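Local coordinates for protein 2-hydroxyisobutyryl-CoA synthetase (Aquincola tertiaricarbonis, PDB 6HDY) that is an acyl-CoA synthetase of the ANL (AMP-binding) superfamily, with a large AMP-binding domain and a smaller C-terminal domain, at residues A[373-387]-A[400-413]. Residues are numbered along the deposited sequence; the frame is centred on the assembly and turned at random.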
ATOM      1  N   MET A 373      12.196  11.032  26.036  1.00 49.60           N
ATOM      2  CA  MET A 373      12.093  11.425  27.429  1.00 51.73           C
ATOM      3  C   MET A 373      12.612  12.876  27.627  1.00 55.09           C
ATOM      4  O   MET A 373      13.604  13.276  27.008  1.00 55.58           O
ATOM      5  CB  MET A 373      12.875  10.431  28.315  1.00 57.86           C
ATOM      6  CG  MET A 373      12.815  10.756  29.809  1.00 65.04           C
ATOM      7  SD  MET A 373      14.419  11.013  30.628  1.00 75.35           S
ATOM      8  CE  MET A 373      14.850  12.594  30.065  1.00 71.41           C
ATOM      9  N   PHE A 374      11.932  13.637  28.491  1.00 49.91           N
ATOM     10  CA  PHE A 374      12.294  15.005  28.871  1.00 50.68           C
ATOM     11  C   PHE A 374      12.303  15.099  30.397  1.00 56.93           C
ATOM     12  O   PHE A 374      11.699  14.267  31.080  1.00 55.47           O
ATOM     13  CB  PHE A 374      11.350  16.040  28.237  1.00 50.40           C
ATOM     14  CG  PHE A 374       9.887  15.766  28.502  1.00 50.35           C
ATOM     15  CD1 PHE A 374       9.160  14.922  27.669  1.00 52.19           C
ATOM     16  CD2 PHE A 374       9.245  16.325  29.600  1.00 53.52           C
ATOM     17  CE1 PHE A 374       7.820  14.629  27.940  1.00 52.66           C
ATOM     18  CE2 PHE A 374       7.904  16.034  29.870  1.00 55.66           C
ATOM     19  CZ  PHE A 374       7.197  15.194  29.033  1.00 52.22           C
ATOM     20  N   THR A 375      13.001  16.096  30.930  1.00 58.55           N
ATOM     21  CA  THR A 375      13.132  16.272  32.372  1.00 61.55           C
ATOM     22  C   THR A 375      12.540  17.597  32.854  1.00 66.63           C
ATOM     23  O   THR A 375      12.866  18.657  32.319  1.00 66.83           O
ATOM     24  CB  THR A 375      14.600  16.068  32.780  1.00 66.33           C
ATOM     25  OG1 THR A 375      14.975  14.738  32.427  1.00 64.26           O
ATOM     26  CG2 THR A 375      14.834  16.261  34.273  1.00 68.31           C
ATOM     27  N   ILE A 376      11.669  17.519  33.877  1.00 63.93           N
ATOM     28  CA  ILE A 376      11.061  18.680  34.529  1.00 64.18           C
ATOM     29  C   ILE A 376      11.343  18.600  36.039  1.00 70.73           C
ATOM     30  O   ILE A 376      10.928  17.637  36.683  1.00 71.18           O
ATOM     31  CB  ILE A 376       9.566  18.888  34.154  1.00 64.57           C
ATOM     32  CG1 ILE A 376       9.435  19.131  32.635  1.00 61.86           C
ATOM     33  CG2 ILE A 376       8.995  20.085  34.934  1.00 67.42           C
ATOM     34  CD1 ILE A 376       8.181  18.936  32.079  1.00 62.33           C
ATOM     35  N   ARG A 377      12.121  19.580  36.569  1.00 69.07           N
ATOM     36  CA  ARG A 377      12.574  19.693  37.969  1.00 72.26           C
ATOM     37  C   ARG A 377      13.180  18.377  38.501  1.00 76.31           C
ATOM     38  O   ARG A 377      12.738  17.834  39.523  1.00 77.18           O
ATOM     39  CB  ARG A 377      11.479  20.255  38.898  1.00 72.78           C
ATOM     40  CG  ARG A 377      11.379  21.779  38.882  1.00 84.44           C
ATOM     41  CD  ARG A 377      10.547  22.310  40.041  1.00100.28           C
ATOM     42  NE  ARG A 377      11.211  22.142  41.340  1.00115.87           N
ATOM     43  CZ  ARG A 377      11.586  23.144  42.132  1.00132.42           C
ATOM     44  NH1 ARG A 377      11.360  24.403  41.777  1.00117.67           N
ATOM     45  NH2 ARG A 377      12.184  22.893  43.291  1.00124.03           N
ATOM     46  N   GLY A 378      14.177  17.880  37.767  1.00 71.93           N
ATOM     47  CA  GLY A 378      14.913  16.663  38.092  1.00 74.31           C
ATOM     48  C   GLY A 378      14.124  15.375  37.961  1.00 76.58           C
ATOM     49  O   GLY A 378      14.611  14.311  38.367  1.00 79.27           O
ATOM     50  N   GLU A 379      12.903  15.453  37.394  1.00 67.93           N
ATOM     51  CA  GLU A 379      12.037  14.297  37.223  1.00 66.10           C
ATOM     52  C   GLU A 379      11.965  13.846  35.754  1.00 64.24           C
ATOM     53  O   GLU A 379      11.669  14.656  34.873  1.00 59.29           O
ATOM     54  CB  GLU A 379      10.653  14.567  37.842  1.00 66.70           C
ATOM     55  CG  GLU A 379      10.096  13.397  38.644  1.00 80.80           C
ATOM     56  CD  GLU A 379      10.913  12.942  39.839  1.00106.97           C
ATOM     57  OE1 GLU A 379      11.279  13.798  40.679  1.00102.74           O
ATOM     58  OE2 GLU A 379      11.174  11.722  39.941  1.00104.13           O
ATOM     59  N   ASN A 380      12.293  12.561  35.501  1.00 61.75           N
ATOM     60  CA  ASN A 380      12.317  11.956  34.162  1.00 59.71           C
ATOM     61  C   ASN A 380      10.927  11.531  33.709  1.00 62.59           C
ATOM     62  O   ASN A 380      10.282  10.706  34.371  1.00 64.99           O
ATOM     63  CB  ASN A 380      13.299  10.782  34.116  1.00 61.14           C
ATOM     64  CG  ASN A 380      14.756  11.186  34.202  1.00 79.87           C
ATOM     65  OD1 ASN A 380      15.118  12.376  34.185  1.00 72.75           O
ATOM     66  ND2 ASN A 380      15.630  10.190  34.279  1.00 72.92           N
ATOM     67  N   ILE A 381      10.453  12.108  32.591  1.00 54.77           N
ATOM     68  CA  ILE A 381       9.107  11.841  32.085  1.00 51.46           C
ATOM     69  C   ILE A 381       9.111  11.351  30.642  1.00 55.05           C
ATOM     70  O   ILE A 381       9.733  11.974  29.778  1.00 53.65           O
ATOM     71  CB  ILE A 381       8.169  13.093  32.259  1.00 52.27           C
ATOM     72  CG1 ILE A 381       8.198  13.669  33.691  1.00 54.12           C
ATOM     73  CG2 ILE A 381       6.724  12.799  31.810  1.00 50.34           C
ATOM     74  CD1 ILE A 381       8.105  15.142  33.728  1.00 59.34           C
ATOM     75  N   TYR A 382       8.349  10.266  30.378  1.00 52.14           N
ATOM     76  CA  TYR A 382       8.115   9.722  29.048  1.00 49.16           C
ATOM     77  C   TYR A 382       6.758  10.231  28.557  1.00 50.07           C
ATOM     78  O   TYR A 382       5.818  10.245  29.348  1.00 49.80           O
ATOM     79  CB  TYR A 382       8.176   8.185  29.060  1.00 51.21           C
ATOM     80  CG  TYR A 382       9.591   7.677  28.915  1.00 53.91           C
ATOM     81  CD1 TYR A 382      10.439   7.595  30.017  1.00 58.71           C
ATOM     82  CD2 TYR A 382      10.115   7.360  27.664  1.00 53.59           C
ATOM     83  CE1 TYR A 382      11.760   7.164  29.887  1.00 61.21           C
ATOM     84  CE2 TYR A 382      11.433   6.916  27.521  1.00 56.71           C
ATOM     85  CZ  TYR A 382      12.252   6.819  28.638  1.00 64.31           C
ATOM     86  OH  TYR A 382      13.557   6.406  28.515  1.00 63.08           O
ATOM     87  N   PRO A 383       6.623  10.674  27.282  1.00 45.68           N
ATOM     88  CA  PRO A 383       5.314  11.163  26.800  1.00 43.90           C
ATOM     89  C   PRO A 383       4.135  10.215  27.024  1.00 46.68           C
ATOM     90  O   PRO A 383       3.002  10.679  27.233  1.00 46.13           O
ATOM     91  CB  PRO A 383       5.565  11.416  25.309  1.00 44.13           C
ATOM     92  CG  PRO A 383       7.024  11.689  25.222  1.00 48.87           C
ATOM     93  CD  PRO A 383       7.644  10.764  26.217  1.00 46.78           C
ATOM     94  N   SER A 384       4.407   8.891  27.025  1.00 42.59           N
ATOM     95  CA  SER A 384       3.407   7.844  27.234  1.00 42.15           C
ATOM     96  C   SER A 384       2.781   7.876  28.639  1.00 48.12           C
ATOM     97  O   SER A 384       1.656   7.382  28.809  1.00 47.60           O
ATOM     98  CB  SER A 384       3.975   6.462  26.919  1.00 43.62           C
ATOM     99  OG  SER A 384       5.009   6.127  27.829  1.00 50.98           O
ATOM    100  N   GLU A 385       3.508   8.430  29.638  1.00 46.44           N
ATOM    101  CA  GLU A 385       3.020   8.537  31.030  1.00 48.97           C
ATOM    102  C   GLU A 385       1.906   9.593  31.121  1.00 50.85           C
ATOM    103  O   GLU A 385       0.916   9.382  31.815  1.00 50.70           O
ATOM    104  CB  GLU A 385       4.165   8.856  31.996  1.00 52.61           C
ATOM    105  CG  GLU A 385       5.222   7.760  32.104  1.00 64.64           C
ATOM    106  CD  GLU A 385       6.494   8.149  32.842  1.00 82.15           C
ATOM    107  OE1 GLU A 385       7.000   9.269  32.611  1.00 71.15           O
ATOM    108  OE2 GLU A 385       7.003   7.319  33.628  1.00 75.53           O
ATOM    109  N   ILE A 386       2.052  10.692  30.348  1.00 46.26           N
ATOM    110  CA  ILE A 386       1.088  11.792  30.219  1.00 44.74           C
ATOM    111  C   ILE A 386      -0.153  11.301  29.469  1.00 49.04           C
ATOM    112  O   ILE A 386      -1.276  11.557  29.910  1.00 49.98           O
ATOM    113  CB  ILE A 386       1.749  13.036  29.564  1.00 45.16           C
ATOM    114  CG1 ILE A 386       2.773  13.667  30.534  1.00 46.78           C
ATOM    115  CG2 ILE A 386       0.705  14.070  29.082  1.00 43.33           C
ATOM    116  CD1 ILE A 386       3.884  14.414  29.877  1.00 51.14           C
ATOM    117  N   ASP A 387       0.062  10.572  28.348  1.00 44.23           N
ATOM    118  CA  ASP A 387      -0.996   9.984  27.536  1.00 42.70           C
ATOM    119  C   ASP A 387      -1.839   9.047  28.391  1.00 47.25           C
ATOM    120  O   ASP A 387      -3.058   9.142  28.336  1.00 47.95           O
ATOM    121  CB  ASP A 387      -0.393   9.220  26.340  1.00 44.16           C
ATOM    122  CG  ASP A 387      -1.399   8.780  25.299  1.00 49.42           C
ATOM    123  OD1 ASP A 387      -2.318   9.569  24.994  1.00 49.99           O
ATOM    124  OD2 ASP A 387      -1.240   7.669  24.752  1.00 52.26           O
ATOM    125  N   HIS A 400      -4.127  15.749  22.998  1.00 39.27           N
ATOM    126  CA  HIS A 400      -3.306  16.684  23.771  1.00 39.15           C
ATOM    127  C   HIS A 400      -1.962  16.858  23.072  1.00 42.33           C
ATOM    128  O   HIS A 400      -1.618  16.070  22.179  1.00 42.69           O
ATOM    129  CB  HIS A 400      -3.107  16.197  25.224  1.00 40.43           C
ATOM    130  CG  HIS A 400      -2.201  15.009  25.359  1.00 44.23           C
ATOM    131  ND1 HIS A 400      -2.675  13.718  25.210  1.00 46.39           N
ATOM    132  CD2 HIS A 400      -0.874  14.955  25.641  1.00 46.22           C
ATOM    133  CE1 HIS A 400      -1.634  12.926  25.412  1.00 46.00           C
ATOM    134  NE2 HIS A 400      -0.529  13.622  25.664  1.00 46.26           N
ATOM    135  N   ARG A 401      -1.221  17.893  23.475  1.00 37.18           N
ATOM    136  CA  ARG A 401       0.139  18.179  23.041  1.00 36.67           C
ATOM    137  C   ARG A 401       0.938  18.493  24.301  1.00 42.22           C
ATOM    138  O   ARG A 401       0.400  19.049  25.270  1.00 42.30           O
ATOM    139  CB  ARG A 401       0.224  19.382  22.080  1.00 35.26           C
ATOM    140  CG  ARG A 401      -0.361  19.199  20.667  1.00 36.84           C
ATOM    141  CD  ARG A 401       0.484  18.367  19.702  1.00 40.44           C
ATOM    142  NE  ARG A 401      -0.076  17.031  19.653  1.00 49.20           N
ATOM    143  CZ  ARG A 401      -0.687  16.495  18.608  1.00 54.45           C
ATOM    144  NH1 ARG A 401      -0.693  17.119  17.437  1.00 43.85           N
ATOM    145  NH2 ARG A 401      -1.269  15.322  18.715  1.00 38.24           N
ATOM    146  N   ILE A 402       2.211  18.102  24.299  1.00 38.98           N
ATOM    147  CA  ILE A 402       3.168  18.408  25.360  1.00 39.90           C
ATOM    148  C   ILE A 402       4.106  19.439  24.722  1.00 44.07           C
ATOM    149  O   ILE A 402       4.605  19.195  23.620  1.00 44.21           O
ATOM    150  CB  ILE A 402       3.920  17.152  25.868  1.00 43.28           C
ATOM    151  CG1 ILE A 402       2.951  16.002  26.209  1.00 43.11           C
ATOM    152  CG2 ILE A 402       4.828  17.491  27.041  1.00 44.50           C
ATOM    153  CD1 ILE A 402       3.589  14.623  26.116  1.00 50.68           C
ATOM    154  N   VAL A 403       4.234  20.632  25.339  1.00 41.13           N
ATOM    155  CA  VAL A 403       5.080  21.716  24.828  1.00 41.96           C
ATOM    156  C   VAL A 403       6.313  21.842  25.735  1.00 47.89           C
ATOM    157  O   VAL A 403       6.189  22.117  26.933  1.00 46.47           O
ATOM    158  CB  VAL A 403       4.331  23.061  24.573  1.00 45.82           C
ATOM    159  CG1 VAL A 403       5.285  24.143  24.091  1.00 47.60           C
ATOM    160  CG2 VAL A 403       3.193  22.880  23.565  1.00 44.30           C
ATOM    161  N   ILE A 404       7.494  21.543  25.166  1.00 46.64           N
ATOM    162  CA  ILE A 404       8.762  21.530  25.907  1.00 48.76           C
ATOM    163  C   ILE A 404       9.864  22.345  25.242  1.00 53.71           C
ATOM    164  O   ILE A 404       9.717  22.842  24.123  1.00 51.98           O
ATOM    165  CB  ILE A 404       9.269  20.064  26.195  1.00 51.80           C
ATOM    166  CG1 ILE A 404       9.875  19.394  24.915  1.00 51.96           C
ATOM    167  CG2 ILE A 404       8.206  19.176  26.880  1.00 49.29           C
ATOM    168  CD1 ILE A 404      10.787  18.158  25.155  1.00 55.35           C
ATOM    169  N   THR A 405      10.985  22.450  25.954  1.00 54.18           N
ATOM    170  CA  THR A 405      12.236  23.005  25.468  1.00 57.33           C
ATOM    171  C   THR A 405      13.387  22.132  25.961  1.00 64.84           C
ATOM    172  O   THR A 405      13.460  21.825  27.155  1.00 65.01           O
ATOM    173  CB  THR A 405      12.391  24.515  25.744  1.00 64.97           C
ATOM    174  OG1 THR A 405      13.529  24.951  25.009  1.00 72.80           O
ATOM    175  CG2 THR A 405      12.557  24.865  27.243  1.00 57.47           C
ATOM    176  N   ARG A 406      14.257  21.690  25.055  1.00 65.48           N
ATOM    177  CA  ARG A 406      15.415  20.909  25.505  1.00 68.52           C
ATOM    178  C   ARG A 406      16.664  21.787  25.574  1.00 78.35           C
ATOM    179  O   ARG A 406      17.721  21.318  25.995  1.00 81.39           O
ATOM    180  CB  ARG A 406      15.618  19.609  24.706  1.00 65.97           C
ATOM    181  CG  ARG A 406      14.651  18.513  25.167  1.00 69.20           C
ATOM    182  CD  ARG A 406      15.158  17.106  24.891  1.00 70.39           C
ATOM    183  NE  ARG A 406      14.104  16.095  25.025  1.00 54.64           N
ATOM    184  CZ  ARG A 406      13.266  15.765  24.052  1.00 69.62           C
ATOM    185  NH1 ARG A 406      13.330  16.375  22.873  1.00 61.75           N
ATOM    186  NH2 ARG A 406      12.337  14.840  24.254  1.00 58.95           N
ATOM    187  N   GLU A 407      16.504  23.084  25.240  1.00 76.70           N
ATOM    188  CA  GLU A 407      17.557  24.109  25.230  1.00 80.93           C
ATOM    189  C   GLU A 407      17.830  24.711  26.619  1.00 86.54           C
ATOM    190  O   GLU A 407      18.966  25.105  26.911  1.00 91.02           O
ATOM    191  CB  GLU A 407      17.198  25.222  24.229  1.00 83.04           C
ATOM    192  CG  GLU A 407      17.392  24.827  22.772  1.00 97.36           C
ATOM    193  CD  GLU A 407      16.698  25.728  21.769  1.00129.74           C
ATOM    194  OE1 GLU A 407      17.174  26.868  21.557  1.00127.68           O
ATOM    195  OE2 GLU A 407      15.690  25.282  21.171  1.00130.16           O
ATOM    196  N   SER A 408      16.781  24.831  27.448  1.00 79.20           N
ATOM    197  CA  SER A 408      16.878  25.359  28.814  1.00 80.34           C
ATOM    198  C   SER A 408      16.135  24.427  29.782  1.00 80.28           C
ATOM    199  O   SER A 408      15.303  23.627  29.331  1.00 76.48           O
ATOM    200  CB  SER A 408      16.330  26.783  28.889  1.00 83.95           C
ATOM    201  OG  SER A 408      15.078  26.920  28.235  1.00 87.30           O
ATOM    202  N   ALA A 409      16.451  24.501  31.099  1.00 76.88           N
ATOM    203  CA  ALA A 409      15.794  23.655  32.105  1.00 74.28           C
ATOM    204  C   ALA A 409      14.325  24.055  32.320  1.00 73.20           C
ATOM    205  O   ALA A 409      14.006  25.251  32.333  1.00 72.91           O
ATOM    206  CB  ALA A 409      16.557  23.693  33.419  1.00 78.62           C
ATOM    207  N   MET A 410      13.428  23.051  32.442  1.00 65.16           N
ATOM    208  CA  MET A 410      12.003  23.301  32.641  1.00 61.12           C
ATOM    209  C   MET A 410      11.575  23.131  34.085  1.00 67.23           C
ATOM    210  O   MET A 410      11.880  22.108  34.709  1.00 67.15           O
ATOM    211  CB  MET A 410      11.153  22.413  31.740  1.00 59.14           C
ATOM    212  CG  MET A 410      11.243  22.773  30.285  1.00 59.84           C
ATOM    213  SD  MET A 410      10.336  21.592  29.280  1.00 58.09           S
ATOM    214  CE  MET A 410      11.351  20.137  29.472  1.00 55.77           C
ATOM    215  N   ASP A 411      10.850  24.142  34.607  1.00 65.55           N
ATOM    216  CA  ASP A 411      10.332  24.151  35.975  1.00 67.47           C
ATOM    217  C   ASP A 411       8.947  23.494  36.049  1.00 68.95           C
ATOM    218  O   ASP A 411       8.613  22.857  37.059  1.00 70.00           O
ATOM    219  CB  ASP A 411      10.288  25.584  36.520  1.00 71.65           C
ATOM    220  CG  ASP A 411      11.661  26.187  36.787  1.00 91.46           C
ATOM    221  OD1 ASP A 411      12.513  25.489  37.387  1.00 96.19           O
ATOM    222  OD2 ASP A 411      11.870  27.374  36.439  1.00 97.32           O
ATOM    223  N   GLU A 412       8.145  23.649  34.972  1.00 61.17           N
ATOM    224  CA  GLU A 412       6.786  23.108  34.892  1.00 57.96           C
ATOM    225  C   GLU A 412       6.530  22.424  33.550  1.00 56.39           C
ATOM    226  O   GLU A 412       7.226  22.674  32.564  1.00 55.22           O
ATOM    227  CB  GLU A 412       5.705  24.205  35.121  1.00 59.13           C
ATOM    228  CG  GLU A 412       6.067  25.345  36.074  1.00 75.42           C
ATOM    229  CD  GLU A 412       6.109  26.715  35.421  1.00 94.09           C
ATOM    230  OE1 GLU A 412       6.985  26.947  34.555  1.00 65.33           O
ATOM    231  OE2 GLU A 412       5.243  27.553  35.764  1.00 96.17           O
ATOM    232  N   LEU A 413       5.484  21.596  33.519  1.00 50.33           N
ATOM    233  CA  LEU A 413       5.014  20.883  32.352  1.00 46.65           C
ATOM    234  C   LEU A 413       3.886  21.679  31.684  1.00 50.74           C
ATOM    235  O   LEU A 413       2.885  21.955  32.328  1.00 51.46           O
ATOM    236  CB  LEU A 413       4.529  19.484  32.768  1.00 45.54           C
ATOM    237  CG  LEU A 413       3.881  18.611  31.666  1.00 45.98           C
ATOM    238  CD1 LEU A 413       4.851  18.328  30.522  1.00 43.30           C
ATOM    239  CD2 LEU A 413       3.364  17.315  32.243  1.00 47.03           C
TER
HETATM  240  O   HOH W   1       1.731  12.028  25.229  1.00 35.66           O
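Phe374 packs against Ile402, Ile404 and Leu413 where the beta hairpin 374-381 and the start of helix 383-391 lie on the mixed sheet of the C-terminal domain of this AMP-binding enzyme. The methyl CG2 of Ile404 sits over one face of the Phe374 ring in a CH-pi contact, 4.2 Å from its centroid, and the carbonyl O of Ile381 lies over the opposite face, toward the rim. CB of Phe374 points toward segment 400-413, and with CG set between the backbone N and the carbonyl carbon (chi1 53°) the ring is placed so that its CZ meets Ile402 CG2 at 3.9 Å. Buried next to it, Ile376 lays CG1 against Met410 CB at 3.8 Å and CD1 against Leu413 CD1 at 3.7 Å. Ile386 closes this apolar layer from the helix: its CD1 lies in plane at the edge of the Phe374 ring and meets the ends of Ile402 and Leu413 tip to tip. Leu446 of helix 428-446 covers Ile386 and Leu413 from outside the two segments.

Alongside helix 383-391, at His400, polar groups join the packing. Ile386 CG2 touches the imidazole near NE2, a water bridges His400 NE2 and Pro383 O, 2.7 Å from the latter, and Tyr396 OH bonds ND1; CE1, at the ring edge, lies 3.5 Å from Asp387 OD1.

The solvent side is looser. The Arg406 guanidinium has its centre over Ile404 CD1 and makes weak hydrogen bonds to Met373 O through NE and NH2. At the hairpin turn the backbone N of Arg377 donates to Met410 O at 3.1 Å, and the aliphatic CG of Arg377 rests 3.5 Å from Asp411 O.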